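Local coordinates for protein UDP-N-acetylglucosamine 4-epimerase (Bacillus cereus, PDB 3M2P) that is assigned to the NAD(P)-dependent epimerase/dehydratase family, binds UDP, and probably interconverts UDP-N-acetylglucosamine and its 4-epimer, at residues A[160-168]-A[282-293]; A[189-200]-A[224-235]. All blocks are in the same frame, centred on the assembly; numbering follows the deposited sequence.

Contact 1 of 2, residues A[160-168]-A[282-293]; sequences FAHLYGFNE and FATAVEEIHLLM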
loop_
_atom_site.group_PDB
_atom_site.type_symbol
_atom_site.label_atom_id
_atom_site.label_comp_id
_atom_site.label_asym_id
_atom_site.label_seq_id
_atom_site.Cartn_x
_atom_site.Cartn_y
_atom_site.Cartn_z
ATOM N N PHE A 160 -1.224 -11.398 8.883
ATOM C CA PHE A 160 -1.973 -12.641 9.079
ATOM C C PHE A 160 -2.276 -13.381 7.787
ATOM O O PHE A 160 -2.594 -12.768 6.772
ATOM C CB PHE A 160 -3.300 -12.369 9.794
ATOM C CG PHE A 160 -3.140 -11.875 11.193
ATOM C CD1 PHE A 160 -2.515 -12.656 12.149
ATOM C CD2 PHE A 160 -3.614 -10.630 11.554
ATOM C CE1 PHE A 160 -2.358 -12.206 13.422
ATOM C CE2 PHE A 160 -3.463 -10.172 12.830
ATOM C CZ PHE A 160 -2.828 -10.958 13.765
ATOM N N ALA A 161 -2.181 -14.708 7.838
ATOM C CA ALA A 161 -2.651 -15.554 6.747
ATOM C C ALA A 161 -4.171 -15.564 6.818
ATOM O O ALA A 161 -4.750 -14.845 7.620
ATOM C CB ALA A 161 -2.085 -16.970 6.865
ATOM N N HIS A 162 -4.822 -16.358 5.987
ATOM C CA HIS A 162 -6.274 -16.327 5.941
ATOM C C HIS A 162 -6.889 -16.833 7.234
ATOM O O HIS A 162 -6.686 -17.972 7.620
ATOM C CB HIS A 162 -6.789 -17.096 4.723
ATOM C CG HIS A 162 -6.193 -16.621 3.439
ATOM N ND1 HIS A 162 -6.541 -15.422 2.861
ATOM C CD2 HIS A 162 -5.238 -17.159 2.641
ATOM C CE1 HIS A 162 -5.842 -15.248 1.754
ATOM N NE2 HIS A 162 -5.039 -16.285 1.601
ATOM N N LEU A 163 -7.640 -15.976 7.908
ATOM C CA LEU A 163 -8.192 -16.356 9.195
ATOM C C LEU A 163 -9.445 -17.226 9.045
ATOM O O LEU A 163 -10.302 -16.959 8.198
ATOM C CB LEU A 163 -8.486 -15.121 10.068
ATOM C CG LEU A 163 -7.339 -14.143 10.360
ATOM C CD1 LEU A 163 -6.866 -13.538 9.045
ATOM C CD2 LEU A 163 -7.735 -13.016 11.325
ATOM N N TYR A 164 -9.534 -18.270 9.866
ATOM C CA TYR A 164 -10.781 -19.003 10.025
ATOM C C TYR A 164 -11.036 -19.247 11.501
ATOM O O TYR A 164 -10.098 -19.275 12.300
ATOM C CB TYR A 164 -10.752 -20.326 9.264
ATOM C CG TYR A 164 -9.734 -21.309 9.773
ATOM C CD1 TYR A 164 -8.456 -21.349 9.237
ATOM C CD2 TYR A 164 -10.050 -22.199 10.783
ATOM C CE1 TYR A 164 -7.524 -22.240 9.699
ATOM C CE2 TYR A 164 -9.117 -23.099 11.255
ATOM C CZ TYR A 164 -7.861 -23.117 10.708
ATOM O OH TYR A 164 -6.928 -24.021 11.162
ATOM N N GLY A 165 -12.302 -19.418 11.865
ATOM C CA GLY A 165 -12.655 -19.650 13.257
ATOM C C GLY A 165 -14.008 -20.305 13.498
ATOM O O GLY A 165 -14.572 -20.958 12.619
ATOM N N PHE A 166 -14.536 -20.123 14.700
ATOM C CA PHE A 166 -15.796 -20.742 15.075
ATOM C C PHE A 166 -16.933 -19.728 15.142
ATOM O O PHE A 166 -16.950 -18.857 16.011
ATOM C CB PHE A 166 -15.648 -21.485 16.404
ATOM C CG PHE A 166 -16.904 -21.530 17.222
ATOM C CD1 PHE A 166 -17.954 -22.355 16.861
ATOM C CD2 PHE A 166 -17.030 -20.752 18.361
ATOM C CE1 PHE A 166 -19.114 -22.394 17.619
ATOM C CE2 PHE A 166 -18.186 -20.792 19.127
ATOM C CZ PHE A 166 -19.227 -21.609 18.757
ATOM N N ASN A 167 -17.863 -19.848 14.200
ATOM C CA ASN A 167 -19.068 -19.033 14.173
ATOM C C ASN A 167 -18.867 -17.664 13.502
ATOM O O ASN A 167 -18.664 -16.671 14.183
ATOM C CB ASN A 167 -19.635 -18.893 15.588
ATOM C CG ASN A 167 -21.049 -18.344 15.605
ATOM O OD1 ASN A 167 -21.324 -17.332 16.257
ATOM N ND2 ASN A 167 -21.957 -19.006 14.884
ATOM N N GLU A 168 -18.966 -17.625 12.170
ATOM C CA GLU A 168 -18.652 -16.426 11.381
ATOM C C GLU A 168 -19.729 -15.978 10.343
ATOM O O GLU A 168 -20.780 -15.449 10.724
ATOM C CB GLU A 168 -17.291 -16.624 10.712
ATOM C CG GLU A 168 -16.501 -15.365 10.449
ATOM C CD GLU A 168 -15.227 -15.655 9.690
ATOM O OE1 GLU A 168 -14.923 -16.851 9.496
ATOM O OE2 GLU A 168 -14.532 -14.702 9.289
ATOM N N PHE A 282 -4.686 -27.327 10.527
ATOM C CA PHE A 282 -6.069 -27.226 10.047
ATOM C C PHE A 282 -7.012 -28.271 10.645
ATOM O O PHE A 282 -8.107 -27.925 11.079
ATOM C CB PHE A 282 -6.167 -27.218 8.523
ATOM C CG PHE A 282 -7.503 -26.751 8.021
ATOM C CD1 PHE A 282 -8.395 -27.638 7.440
ATOM C CD2 PHE A 282 -7.880 -25.422 8.152
ATOM C CE1 PHE A 282 -9.629 -27.203 6.985
ATOM C CE2 PHE A 282 -9.121 -24.980 7.698
ATOM C CZ PHE A 282 -9.992 -25.871 7.117
ATOM N N ALA A 283 -6.573 -29.531 10.687
ATOM C CA ALA A 283 -7.417 -30.648 11.144
ATOM C C ALA A 283 -7.708 -30.604 12.640
ATOM O O ALA A 283 -8.810 -30.936 13.080
ATOM C CB ALA A 283 -6.795 -31.998 10.759
ATOM N N THR A 284 -6.707 -30.199 13.411
ATOM C CA THR A 284 -6.834 -30.056 14.856
ATOM C C THR A 284 -7.780 -28.913 15.199
ATOM O O THR A 284 -8.604 -29.023 16.103
ATOM C CB THR A 284 -5.460 -29.773 15.489
ATOM O OG1 THR A 284 -4.749 -31.004 15.660
ATOM C CG2 THR A 284 -5.617 -29.101 16.827
ATOM N N ALA A 285 -7.653 -27.822 14.451
ATOM C CA ALA A 285 -8.461 -26.626 14.647
ATOM C C ALA A 285 -9.940 -26.877 14.386
ATOM O O ALA A 285 -10.811 -26.439 15.132
ATOM C CB ALA A 285 -7.959 -25.528 13.738
ATOM N N VAL A 286 -10.211 -27.580 13.301
ATOM C CA VAL A 286 -11.574 -27.852 12.888
ATOM C C VAL A 286 -12.206 -28.938 13.764
ATOM O O VAL A 286 -13.409 -28.893 14.042
ATOM C CB VAL A 286 -11.617 -28.225 11.398
ATOM C CG1 VAL A 286 -13.034 -28.505 10.966
ATOM C CG2 VAL A 286 -11.019 -27.095 10.570
ATOM N N GLU A 287 -11.392 -29.903 14.200
ATOM C CA GLU A 287 -11.831 -30.898 15.182
ATOM C C GLU A 287 -12.469 -30.176 16.367
ATOM O O GLU A 287 -13.465 -30.633 16.922
ATOM C CB GLU A 287 -10.655 -31.760 15.686
ATOM C CG GLU A 287 -10.317 -33.027 14.865
ATOM C CD GLU A 287 -9.140 -33.848 15.463
ATOM O OE1 GLU A 287 -8.961 -33.861 16.710
ATOM O OE2 GLU A 287 -8.392 -34.489 14.680
ATOM N N GLU A 288 -11.884 -29.038 16.731
ATOM C CA GLU A 288 -12.290 -28.261 17.899
ATOM C C GLU A 288 -13.474 -27.355 17.583
ATOM O O GLU A 288 -14.421 -27.253 18.363
ATOM C CB GLU A 288 -11.102 -27.426 18.404
ATOM C CG GLU A 288 -11.402 -26.531 19.605
ATOM C CD GLU A 288 -10.160 -25.837 20.151
ATOM O OE1 GLU A 288 -9.292 -26.519 20.744
ATOM O OE2 GLU A 288 -10.057 -24.596 20.001
ATOM N N ILE A 289 -13.409 -26.685 16.438
ATOM C CA ILE A 289 -14.506 -25.841 15.992
ATOM C C ILE A 289 -15.773 -26.674 15.918
ATOM O O ILE A 289 -16.820 -26.257 16.401
ATOM C CB ILE A 289 -14.205 -25.188 14.629
ATOM C CG1 ILE A 289 -12.959 -24.300 14.742
ATOM C CG2 ILE A 289 -15.417 -24.394 14.121
ATOM C CD1 ILE A 289 -12.561 -23.631 13.453
ATOM N N HIS A 290 -15.671 -27.861 15.331
ATOM C CA HIS A 290 -16.796 -28.777 15.307
ATOM C C HIS A 290 -17.323 -29.011 16.721
ATOM O O HIS A 290 -18.493 -28.747 17.013
ATOM C CB HIS A 290 -16.393 -30.100 14.659
ATOM C CG HIS A 290 -17.381 -31.205 14.876
ATOM N ND1 HIS A 290 -18.666 -31.166 14.375
ATOM C CD2 HIS A 290 -17.272 -32.380 15.538
ATOM C CE1 HIS A 290 -19.307 -32.267 14.723
ATOM N NE2 HIS A 290 -18.483 -33.021 15.428
ATOM N N LEU A 291 -16.438 -29.489 17.595
ATOM C CA LEU A 291 -16.777 -29.840 18.977
ATOM C C LEU A 291 -17.253 -28.635 19.782
ATOM O O LEU A 291 -17.352 -28.689 21.008
ATOM C CB LEU A 291 -15.569 -30.490 19.667
ATOM C CG LEU A 291 -15.726 -31.129 21.052
ATOM C CD1 LEU A 291 -15.426 -30.155 22.211
ATOM C CD2 LEU A 291 -17.109 -31.756 21.181
ATOM N N LEU A 292 -17.558 -27.546 19.091
ATOM C CA LEU A 292 -18.041 -26.355 19.762
ATOM C C LEU A 292 -19.256 -25.785 19.033
ATOM O O LEU A 292 -19.956 -24.916 19.557
ATOM C CB LEU A 292 -16.918 -25.324 19.873
ATOM C CG LEU A 292 -17.037 -24.218 20.925
ATOM C CD1 LEU A 292 -18.155 -24.497 21.932
ATOM C CD2 LEU A 292 -15.686 -24.041 21.617
HETATM N N MSE A 293 -19.516 -26.289 17.829
HETATM C CA MSE A 293 -20.659 -25.819 17.058
HETATM C C MSE A 293 -21.960 -26.370 17.611
HETATM O O MSE A 293 -23.050 -25.946 17.223
HETATM C CB MSE A 293 -20.501 -26.140 15.575
HETATM C CG MSE A 293 -20.185 -24.904 14.742
HETATM SE SE MSE A 293 -19.646 -25.286 12.916
HETATM C CE MSE A 293 -18.128 -26.396 13.357
#
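Tyr164 lays the face of its ring against the ring edge of Phe282, a T-shaped (edge-to-face) aromatic pair with centroids 4.9 Å apart and planes at 69°. Phe282 CE2 stands over the centre of the tyrosine ring, and the phenylalanine reaches that place because its CG lies anti to the backbone N (chi1 -165°), which swings the ring off the first turn of the helix. Tyr164 in turn has CG held between its own N and carbonyl carbon (chi1 65°), a setting that brings the ring out from the strand end to the helix.

The rest of the tyrosine is gripped by aliphatic groups in its plane. Ala285 CB sits at the rim, 3.7 Å from Tyr164 CE2, and Ile289 CD1 touches the same edge further back, 3.9 Å from Tyr164 CD2. The isoleucine does double work: its CD1 also lies against the backbone of Gly165, while its other branch, CG2, packs 3.7 Å from Phe166 CB.

A second aromatic contact, of CH-pi type, closes the far end. Leu292 CG lies over one face of the Phe166 ring, 4.1 Å from its centroid, and Asn167 CB covers the opposite face. The selenomethionine Met293 adds its CG at the ring edge. No hydrogen bond joins the two segments, so the contact is apolar packing, buried at Tyr164 and more exposed toward Leu292.

In the fold, this packing joins the end of strand 154-164, part of the Rossmann-type sheet, to the C-terminal helix 282-293. Phe166 N is hydrogen-bonded to Tyr17 OH of helix 13-24. Phe199 and Tyr201 of strand 197-201, Ile174 and Phe178 of helix 173-182, and helix 232-242 pack around the contact.

Contact 2 of 2, residues A[189-200]-A[224-235]; sequences LHANSVAKREFL and IGSGDALTNYEV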
loop_
_atom_site.group_PDB
_atom_site.type_symbol
_atom_site.label_atom_id
_atom_site.label_comp_id
_atom_site.label_asym_id
_atom_site.label_seq_id
_atom_site.Cartn_x
_atom_site.Cartn_y
_atom_site.Cartn_z
ATOM N N LEU A 189 -17.353 -27.952 -5.038
ATOM C CA LEU A 189 -16.266 -27.082 -5.448
ATOM C C LEU A 189 -16.515 -26.764 -6.897
ATOM O O LEU A 189 -16.650 -27.683 -7.691
ATOM C CB LEU A 189 -14.929 -27.812 -5.317
ATOM C CG LEU A 189 -14.378 -28.134 -3.919
ATOM C CD1 LEU A 189 -13.276 -29.152 -4.027
ATOM C CD2 LEU A 189 -13.869 -26.897 -3.208
ATOM N N HIS A 190 -16.583 -25.486 -7.259
ATOM C CA HIS A 190 -16.869 -25.122 -8.647
ATOM C C HIS A 190 -16.092 -25.973 -9.640
ATOM O O HIS A 190 -16.662 -26.546 -10.565
ATOM C CB HIS A 190 -16.588 -23.644 -8.934
ATOM C CG HIS A 190 -16.972 -23.228 -10.323
ATOM N ND1 HIS A 190 -16.051 -23.078 -11.339
ATOM C CD2 HIS A 190 -18.183 -22.970 -10.872
ATOM C CE1 HIS A 190 -16.676 -22.734 -12.450
ATOM N NE2 HIS A 190 -17.970 -22.662 -12.194
ATOM N N ALA A 191 -14.781 -26.025 -9.454
ATOM C CA ALA A 191 -13.928 -26.937 -10.206
ATOM C C ALA A 191 -12.777 -27.380 -9.303
ATOM O O ALA A 191 -12.700 -26.963 -8.151
ATOM C CB ALA A 191 -13.406 -26.272 -11.468
ATOM N N ASN A 192 -11.900 -28.238 -9.811
ATOM C CA ASN A 192 -10.708 -28.607 -9.064
ATOM C C ASN A 192 -9.627 -27.556 -9.212
ATOM O O ASN A 192 -9.531 -26.900 -10.245
ATOM C CB ASN A 192 -10.172 -29.947 -9.541
ATOM C CG ASN A 192 -10.657 -31.089 -8.698
ATOM O OD1 ASN A 192 -10.639 -31.022 -7.459
ATOM N ND2 ASN A 192 -11.091 -32.161 -9.358
ATOM N N SER A 193 -8.812 -27.394 -8.181
ATOM C CA SER A 193 -7.750 -26.405 -8.241
ATOM C C SER A 193 -6.496 -26.943 -7.611
ATOM O O SER A 193 -6.547 -27.743 -6.682
ATOM C CB SER A 193 -8.157 -25.094 -7.554
ATOM O OG SER A 193 -7.434 -23.992 -8.089
ATOM N N VAL A 194 -5.368 -26.489 -8.137
ATOM C CA VAL A 194 -4.069 -26.873 -7.618
ATOM C C VAL A 194 -3.496 -25.773 -6.711
ATOM O O VAL A 194 -2.475 -25.968 -6.053
ATOM C CB VAL A 194 -3.102 -27.221 -8.770
ATOM C CG1 VAL A 194 -1.824 -27.842 -8.227
ATOM C CG2 VAL A 194 -3.766 -28.187 -9.715
ATOM N N ALA A 195 -4.179 -24.632 -6.661
ATOM C CA ALA A 195 -3.752 -23.498 -5.846
ATOM C C ALA A 195 -3.836 -23.814 -4.360
ATOM O O ALA A 195 -4.776 -24.467 -3.911
ATOM C CB ALA A 195 -4.580 -22.278 -6.167
ATOM N N LYS A 196 -2.837 -23.345 -3.614
ATOM C CA LYS A 196 -2.705 -23.614 -2.184
ATOM C C LYS A 196 -2.818 -22.312 -1.407
ATOM O O LYS A 196 -2.135 -21.332 -1.720
ATOM C CB LYS A 196 -1.365 -24.291 -1.894
ATOM C CG LYS A 196 -1.339 -25.756 -2.293
ATOM C CD LYS A 196 0.073 -26.338 -2.395
ATOM C CE LYS A 196 0.025 -27.879 -2.424
ATOM N NZ LYS A 196 1.203 -28.528 -3.102
ATOM N N ARG A 197 -3.692 -22.305 -0.403
ATOM C CA ARG A 197 -3.970 -21.105 0.387
ATOM C C ARG A 197 -3.723 -21.369 1.868
ATOM O O ARG A 197 -4.120 -22.406 2.381
ATOM C CB ARG A 197 -5.416 -20.643 0.167
ATOM C CG ARG A 197 -5.692 -20.054 -1.221
ATOM C CD ARG A 197 -7.030 -19.325 -1.256
ATOM N NE ARG A 197 -8.138 -20.211 -1.603
ATOM C CZ ARG A 197 -9.426 -19.935 -1.389
ATOM N NH1 ARG A 197 -9.788 -18.807 -0.802
ATOM N NH2 ARG A 197 -10.361 -20.803 -1.748
ATOM N N GLU A 198 -3.068 -20.436 2.558
ATOM C CA GLU A 198 -2.686 -20.660 3.951
ATOM C C GLU A 198 -3.778 -20.215 4.916
ATOM O O GLU A 198 -4.257 -19.091 4.832
ATOM C CB GLU A 198 -1.384 -19.939 4.253
ATOM C CG GLU A 198 -0.711 -20.325 5.559
ATOM C CD GLU A 198 0.661 -19.684 5.673
ATOM O OE1 GLU A 198 1.039 -18.970 4.714
ATOM O OE2 GLU A 198 1.360 -19.883 6.701
ATOM N N PHE A 199 -4.174 -21.107 5.822
ATOM C CA PHE A 199 -5.258 -20.833 6.765
ATOM C C PHE A 199 -4.800 -20.825 8.224
ATOM O O PHE A 199 -4.374 -21.849 8.756
ATOM C CB PHE A 199 -6.367 -21.858 6.596
ATOM C CG PHE A 199 -7.068 -21.773 5.283
ATOM C CD1 PHE A 199 -6.596 -22.474 4.184
ATOM C CD2 PHE A 199 -8.217 -21.008 5.146
ATOM C CE1 PHE A 199 -7.248 -22.410 2.977
ATOM C CE2 PHE A 199 -8.874 -20.938 3.933
ATOM C CZ PHE A 199 -8.382 -21.635 2.849
ATOM N N LEU A 200 -4.907 -19.667 8.870
ATOM C CA LEU A 200 -4.463 -19.506 10.247
ATOM C C LEU A 200 -5.643 -19.454 11.192
ATOM O O LEU A 200 -6.482 -18.572 11.083
ATOM C CB LEU A 200 -3.646 -18.224 10.392
ATOM C CG LEU A 200 -3.316 -17.779 11.814
ATOM C CD1 LEU A 200 -2.310 -18.722 12.439
ATOM C CD2 LEU A 200 -2.780 -16.368 11.806
ATOM N N ILE A 224 2.467 -13.854 9.930
ATOM C CA ILE A 224 1.945 -14.830 10.876
ATOM C C ILE A 224 1.127 -15.896 10.146
ATOM O O ILE A 224 -0.099 -15.813 10.072
ATOM C CB ILE A 224 1.096 -14.197 12.003
ATOM C CG1 ILE A 224 1.828 -13.023 12.664
ATOM C CG2 ILE A 224 0.742 -15.257 13.031
ATOM C CD1 ILE A 224 3.038 -13.409 13.499
ATOM N N GLY A 225 1.824 -16.891 9.600
ATOM C CA GLY A 225 1.190 -18.025 8.953
ATOM C C GLY A 225 1.115 -19.243 9.858
ATOM O O GLY A 225 1.662 -19.248 10.958
ATOM N N SER A 226 0.448 -20.290 9.382
ATOM C CA SER A 226 0.203 -21.483 10.190
ATOM C C SER A 226 1.102 -22.664 9.841
ATOM O O SER A 226 1.477 -23.440 10.724
ATOM C CB SER A 226 -1.251 -21.915 10.062
ATOM O OG SER A 226 -1.604 -22.034 8.695
ATOM N N GLY A 227 1.446 -22.821 8.569
ATOM C CA GLY A 227 2.121 -24.041 8.164
ATOM C C GLY A 227 2.323 -24.244 6.675
ATOM O O GLY A 227 3.436 -23.979 6.197
ATOM N N ASP A 228 1.328 -24.715 5.906
ATOM C CA ASP A 228 -0.048 -25.120 6.257
ATOM C C ASP A 228 -0.985 -24.571 5.163
ATOM O O ASP A 228 -2.145 -24.205 5.422
ATOM C CB ASP A 228 -0.513 -24.702 7.652
ATOM C CG ASP A 228 -1.734 -25.497 8.136
ATOM O OD1 ASP A 228 -1.626 -26.238 9.144
ATOM O OD2 ASP A 228 -2.809 -25.387 7.509
ATOM N N ALA A 229 -0.459 -24.520 3.936
ATOM C CA ALA A 229 -1.226 -24.103 2.765
ATOM C C ALA A 229 -2.006 -25.269 2.168
ATOM O O ALA A 229 -1.421 -26.280 1.780
ATOM C CB ALA A 229 -0.300 -23.512 1.725
ATOM N N LEU A 230 -3.325 -25.119 2.078
ATOM C CA LEU A 230 -4.196 -26.193 1.609
ATOM C C LEU A 230 -4.878 -25.874 0.279
ATOM O O LEU A 230 -5.091 -24.717 -0.057
ATOM C CB LEU A 230 -5.262 -26.498 2.662
ATOM C CG LEU A 230 -4.811 -26.799 4.091
ATOM C CD1 LEU A 230 -5.967 -27.353 4.916
ATOM C CD2 LEU A 230 -3.645 -27.752 4.093
ATOM N N THR A 231 -5.220 -26.915 -0.475
ATOM C CA THR A 231 -6.116 -26.765 -1.617
ATOM C C THR A 231 -7.559 -26.869 -1.144
ATOM O O THR A 231 -7.834 -27.432 -0.079
ATOM C CB THR A 231 -5.881 -27.836 -2.698
ATOM O OG1 THR A 231 -6.222 -29.132 -2.184
ATOM C CG2 THR A 231 -4.435 -27.826 -3.156
ATOM N N ASN A 232 -8.480 -26.328 -1.935
ATOM C CA ASN A 232 -9.891 -26.350 -1.568
ATOM C C ASN A 232 -10.402 -27.770 -1.392
ATOM O O ASN A 232 -11.231 -28.044 -0.523
ATOM C CB ASN A 232 -10.732 -25.581 -2.583
ATOM C CG ASN A 232 -10.550 -24.080 -2.459
ATOM O OD1 ASN A 232 -11.042 -23.308 -3.285
ATOM N ND2 ASN A 232 -9.830 -23.656 -1.414
ATOM N N TYR A 233 -9.888 -28.675 -2.213
ATOM C CA TYR A 233 -10.186 -30.091 -2.065
ATOM C C TYR A 233 -9.743 -30.586 -0.671
ATOM O O TYR A 233 -10.516 -31.233 0.038
ATOM C CB TYR A 233 -9.550 -30.888 -3.215
ATOM C CG TYR A 233 -9.731 -32.393 -3.139
ATOM C CD1 TYR A 233 -8.752 -33.195 -2.579
ATOM C CD2 TYR A 233 -10.868 -33.009 -3.640
ATOM C CE1 TYR A 233 -8.897 -34.565 -2.510
ATOM C CE2 TYR A 233 -11.024 -34.381 -3.577
ATOM C CZ TYR A 233 -10.033 -35.161 -3.006
ATOM O OH TYR A 233 -10.162 -36.543 -2.920
ATOM N N GLU A 234 -8.519 -30.252 -0.263
ATOM C CA GLU A 234 -8.045 -30.613 1.074
ATOM C C GLU A 234 -8.942 -30.063 2.180
ATOM O O GLU A 234 -9.348 -30.806 3.071
ATOM C CB GLU A 234 -6.629 -30.108 1.314
ATOM C CG GLU A 234 -5.596 -30.593 0.337
ATOM C CD GLU A 234 -4.190 -30.384 0.867
ATOM O OE1 GLU A 234 -3.554 -29.373 0.478
ATOM O OE2 GLU A 234 -3.742 -31.216 1.692
ATOM N N VAL A 235 -9.211 -28.755 2.131
ATOM C CA VAL A 235 -10.072 -28.087 3.108
ATOM C C VAL A 235 -11.394 -28.836 3.281
ATOM O O VAL A 235 -11.749 -29.241 4.384
ATOM C CB VAL A 235 -10.360 -26.605 2.703
ATOM C CG1 VAL A 235 -11.250 -25.907 3.728
ATOM C CG2 VAL A 235 -9.077 -25.832 2.516
#
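Arg197 and Leu230 face each other as the antiparallel hydrogen-bonded pair of a very short ribbon. Arg197 N donates to Leu230 O at 2.8 Å and nearly straight (171°), and Leu230 N returns a bond to Arg197 O. Glu198 and Ala229 follow as the non-hydrogen-bonded pair. Strand 229-230 thus adds an antiparallel edge to the mostly parallel Rossmann-type sheet and leads straight into helix 232-242, with Phe282 of helix 282-293 packing on Leu230 and Val235.

The close-packed part lies toward strand end 200 and the turn at 225-227. Ser226 OG gives its hydrogen to Phe199 O at 2.8 Å, from above the carbonyl plane. The extended Glu198 side chain, with CG anti to the backbone N (chi1 -167°), carries OE2 to the turn, where it takes weak bonds from Ser226 N and Gly227 N; its other oxygen, OE1, accepts from Met265 N. Leu200 CD2 meets Ile224 CG2 at 3.9 Å, and Phe199 CE1 touches Val235 CG2.

Toward 189-196 the fit is looser and partly open to solvent. Leu189 CD2 still rests on Asn232 CB at 3.5 Å, but Lys196 runs alongside Thr231 with its ammonium leading away. Between these regions Arg197 bends at chi3 to bring NH2 to Asn232 OD1 at 3.0 Å. That bond is bent (139°), and Asn232 ND2 lies about as near to Arg197 NH2, so the amide's rotation is not firmly established. Thr231 and Glu234 form a capping box on helix 232-242: Glu234 N donates to Thr231 OG1, and Thr231 N to Glu234 OE1.

Chemically, the buried Glu198 carboxylate would have its charge partly compensated by three backbone N-H groups, tying strand 197-201 to the 226-227 turn and to Met265, consistent with its staying ionised.

Overall arrangement
Strands 154-164 and 197-201 run next to each other in the main sheet, and this is where the two contacts join, their centres about 14 Å apart. His162 N and O of contact 1 probably hydrogen-bond to Glu198 O (3.0 Å) and Leu200 N (2.8 Å) of contact 2. Packing adds a second link, with Phe282 CD1 3.5 Å from Leu230 CD1. Contact 2 falls within the chain between the two segments of contact 1. UDP is not bound to this chain, but Phe13 and Leu14 belong to its site: the Phe13 side chain is about 3 Å from Gly165 against about 10 Å from Leu200, while Leu14 is similarly distant from both, about 9 and 8 Å.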